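Local coordinates for protein esterase (Uncultured bacterium, PDB 5EGN) that hydrolyses carboxylic esters and degrades N-acyl homoserine lactones, the signals of bacterial quorum sensing, probably through an alpha/beta-hydrolase serine mechanism, at residues Ser173-Pro176 with Lys177-Asp181. The protein carries 2 engineered substitutions. Numbering follows the deposited sequence.
Sequences SNFP and KHVFD
Phe175 and Pro176 lead into the first turn of helix 177-185 by laying their side chains against residues two to five positions on. The far end of the Phe175 ring does the touching: CZ comes to 3.6 Å from Phe180 CB, while CE1 lies 3.8 Å from Val179 CG1. A chi1 of -176° sets the ring opposite its own backbone N and carries it forward along the chain to these two side chains. The Pro176 ring works the other flank of Val179, its CG lying 3.5 Å from CG2 of the valine and 3.4 Å from CE1 of the His178 imidazole. That same Val179 methyl also sits over one face of the imidazole, offset toward its rim, so proline, valine and histidine form a compact cluster. Here is a helix start with proline at the N-cap: Val179 N gives a weak hydrogen bond to Pro176 O (3.4 Å, 136° at the hydrogen), and by Asp181 N to Lys177 O, 2.9 Å, the regular helical pattern is established. Within the alpha/beta hydrolase fold, this turn follows the loop after helix 159-168, in the insertion between strands 110-116 and 206-211. With an alanine here instead of Phe175, a gap would probably open beside Val179 and Phe180, and Phe28 would lose its edge-to-face ring partner. Lys177 NZ forms a salt bridge with Asp181 OD1 at 3.3 Å, its hydrogen bond a weak one, and Lys177 makes a cation-pi contact with Tyr138. The imidazole is fixed in turn by the hydrogen bond of His178 NE2 to Lys61 O.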
ATOM      1  N   SER A 173       5.999  14.967  -3.937  1.00 28.25           N
ATOM      2  CA  SER A 173       5.866  14.626  -2.529  1.00 27.89           C
ATOM      3  C   SER A 173       6.428  13.235  -2.253  1.00 26.94           C
ATOM      4  O   SER A 173       6.914  12.958  -1.159  1.00 26.84           O
ATOM      5  CB  SER A 173       4.401  14.697  -2.100  1.00 26.69           C
ATOM      6  OG  SER A 173       3.728  15.748  -2.769  1.00 28.66           O
ATOM      7  N   ASN A 174       6.352  12.366  -3.254  1.00 26.61           N
ATOM      8  CA  ASN A 174       6.857  11.005  -3.131  1.00 26.79           C
ATOM      9  C   ASN A 174       8.264  10.873  -3.699  1.00 27.22           C
ATOM     10  O   ASN A 174       9.133  10.243  -3.098  1.00 26.45           O
ATOM     11  CB  ASN A 174       5.913  10.026  -3.836  1.00 25.96           C
ATOM     12  CG  ASN A 174       6.454   8.612  -3.869  1.00 25.02           C
ATOM     13  OD1 ASN A 174       6.401   7.892  -2.874  1.00 24.83           O
ATOM     14  ND2 ASN A 174       6.969   8.201  -5.023  1.00 25.75           N
ATOM     15  N   PHE A 175       8.479  11.480  -4.859  1.00 28.16           N
ATOM     16  CA  PHE A 175       9.752  11.378  -5.556  1.00 29.18           C
ATOM     17  C   PHE A 175      10.064  12.687  -6.267  1.00 30.13           C
ATOM     18  O   PHE A 175       9.659  12.888  -7.411  1.00 30.93           O
ATOM     19  CB  PHE A 175       9.716  10.218  -6.551  1.00 29.41           C
ATOM     20  CG  PHE A 175      11.019   9.974  -7.255  1.00 30.95           C
ATOM     21  CD1 PHE A 175      12.100   9.443  -6.575  1.00 33.73           C
ATOM     22  CD2 PHE A 175      11.154  10.250  -8.606  1.00 32.73           C
ATOM     23  CE1 PHE A 175      13.298   9.207  -7.220  1.00 31.77           C
ATOM     24  CE2 PHE A 175      12.350  10.016  -9.259  1.00 36.15           C
ATOM     25  CZ  PHE A 175      13.424   9.493  -8.565  1.00 33.06           C
ATOM     26  N   PRO A 176      10.780  13.591  -5.583  1.00 30.49           N
ATOM     27  CA  PRO A 176      11.126  14.883  -6.180  1.00 31.84           C
ATOM     28  C   PRO A 176      12.221  14.746  -7.228  1.00 33.86           C
ATOM     29  O   PRO A 176      12.929  13.742  -7.255  1.00 34.12           O
ATOM     30  CB  PRO A 176      11.606  15.704  -4.983  1.00 31.60           C
ATOM     31  CG  PRO A 176      12.133  14.701  -4.035  1.00 30.68           C
ATOM     32  CD  PRO A 176      11.306  13.456  -4.214  1.00 30.19           C
ATOM     33  N   LYS A 177      12.352  15.755  -8.080  1.00 35.66           N
ATOM     34  CA  LYS A 177      13.262  15.698  -9.217  1.00 37.69           C
ATOM     35  C   LYS A 177      14.732  15.695  -8.804  1.00 38.63           C
ATOM     36  O   LYS A 177      15.575  15.064  -9.452  1.00 46.23           O
ATOM     37  CB  LYS A 177      12.985  16.874 -10.152  1.00 39.89           C
ATOM     38  CG  LYS A 177      13.690  16.781 -11.481  1.00 43.06           C
ATOM     39  CD  LYS A 177      13.476  15.435 -12.140  1.00 45.28           C
ATOM     40  CE  LYS A 177      14.691  15.088 -12.978  1.00 52.81           C
ATOM     41  NZ  LYS A 177      15.043  16.177 -13.936  1.00 54.81           N
ATOM     42  N   HIS A 178      15.031  16.400  -7.718  1.00 37.88           N
ATOM     43  CA  HIS A 178      16.406  16.537  -7.259  1.00 37.97           C
ATOM     44  C   HIS A 178      16.962  15.214  -6.741  1.00 37.93           C
ATOM     45  O   HIS A 178      18.171  14.999  -6.751  1.00 41.49           O
ATOM     46  CB  HIS A 178      16.508  17.611  -6.174  1.00 36.24           C
ATOM     47  CG  HIS A 178      16.088  17.144  -4.813  1.00 35.05           C
ATOM     48  ND1 HIS A 178      14.797  17.269  -4.348  1.00 36.27           N
ATOM     49  CD2 HIS A 178      16.795  16.568  -3.812  1.00 35.43           C
ATOM     50  CE1 HIS A 178      14.725  16.780  -3.122  1.00 37.02           C
ATOM     51  NE2 HIS A 178      15.923  16.349  -2.774  1.00 35.93           N
ATOM     52  N   VAL A 179      16.079  14.335  -6.280  1.00 36.70           N
ATOM     53  CA  VAL A 179      16.500  13.010  -5.844  1.00 37.17           C
ATOM     54  C   VAL A 179      16.923  12.185  -7.053  1.00 38.18           C
ATOM     55  O   VAL A 179      17.940  11.488  -7.014  1.00 44.99           O
ATOM     56  CB  VAL A 179      15.389  12.282  -5.070  1.00 34.30           C
ATOM     57  CG1 VAL A 179      15.763  10.827  -4.834  1.00 33.40           C
ATOM     58  CG2 VAL A 179      15.137  12.979  -3.751  1.00 33.05           C
ATOM     59  N   PHE A 180      16.149  12.275  -8.130  1.00 37.89           N
ATOM     60  CA  PHE A 180      16.516  11.613  -9.376  1.00 38.73           C
ATOM     61  C   PHE A 180      17.863  12.138  -9.858  1.00 39.88           C
ATOM     62  O   PHE A 180      18.780  11.358 -10.115  1.00 40.36           O
ATOM     63  CB  PHE A 180      15.447  11.822 -10.452  1.00 39.82           C
ATOM     64  CG  PHE A 180      15.792  11.201 -11.779  1.00 40.54           C
ATOM     65  CD1 PHE A 180      16.311  11.970 -12.809  1.00 41.09           C
ATOM     66  CD2 PHE A 180      15.610   9.842 -11.990  1.00 39.05           C
ATOM     67  CE1 PHE A 180      16.631  11.399 -14.024  1.00 40.22           C
ATOM     68  CE2 PHE A 180      15.927   9.268 -13.204  1.00 39.28           C
ATOM     69  CZ  PHE A 180      16.439  10.048 -14.221  1.00 40.01           C
ATOM     70  N   ASP A 181      17.984  13.460  -9.957  1.00 39.74           N
ATOM     71  CA  ASP A 181      19.221  14.083 -10.422  1.00 40.16           C
ATOM     72  C   ASP A 181      20.434  13.681  -9.576  1.00 39.97           C
ATOM     73  O   ASP A 181      21.494  13.352 -10.112  1.00 40.51           O
ATOM     74  CB  ASP A 181      19.070  15.602 -10.435  1.00 40.19           C
ATOM     75  CG  ASP A 181      18.086  16.079 -11.486  1.00 42.02           C
ATOM     76  OD1 ASP A 181      17.933  15.386 -12.513  1.00 41.95           O
ATOM     77  OD2 ASP A 181      17.469  17.146 -11.287  1.00 42.87           O
TER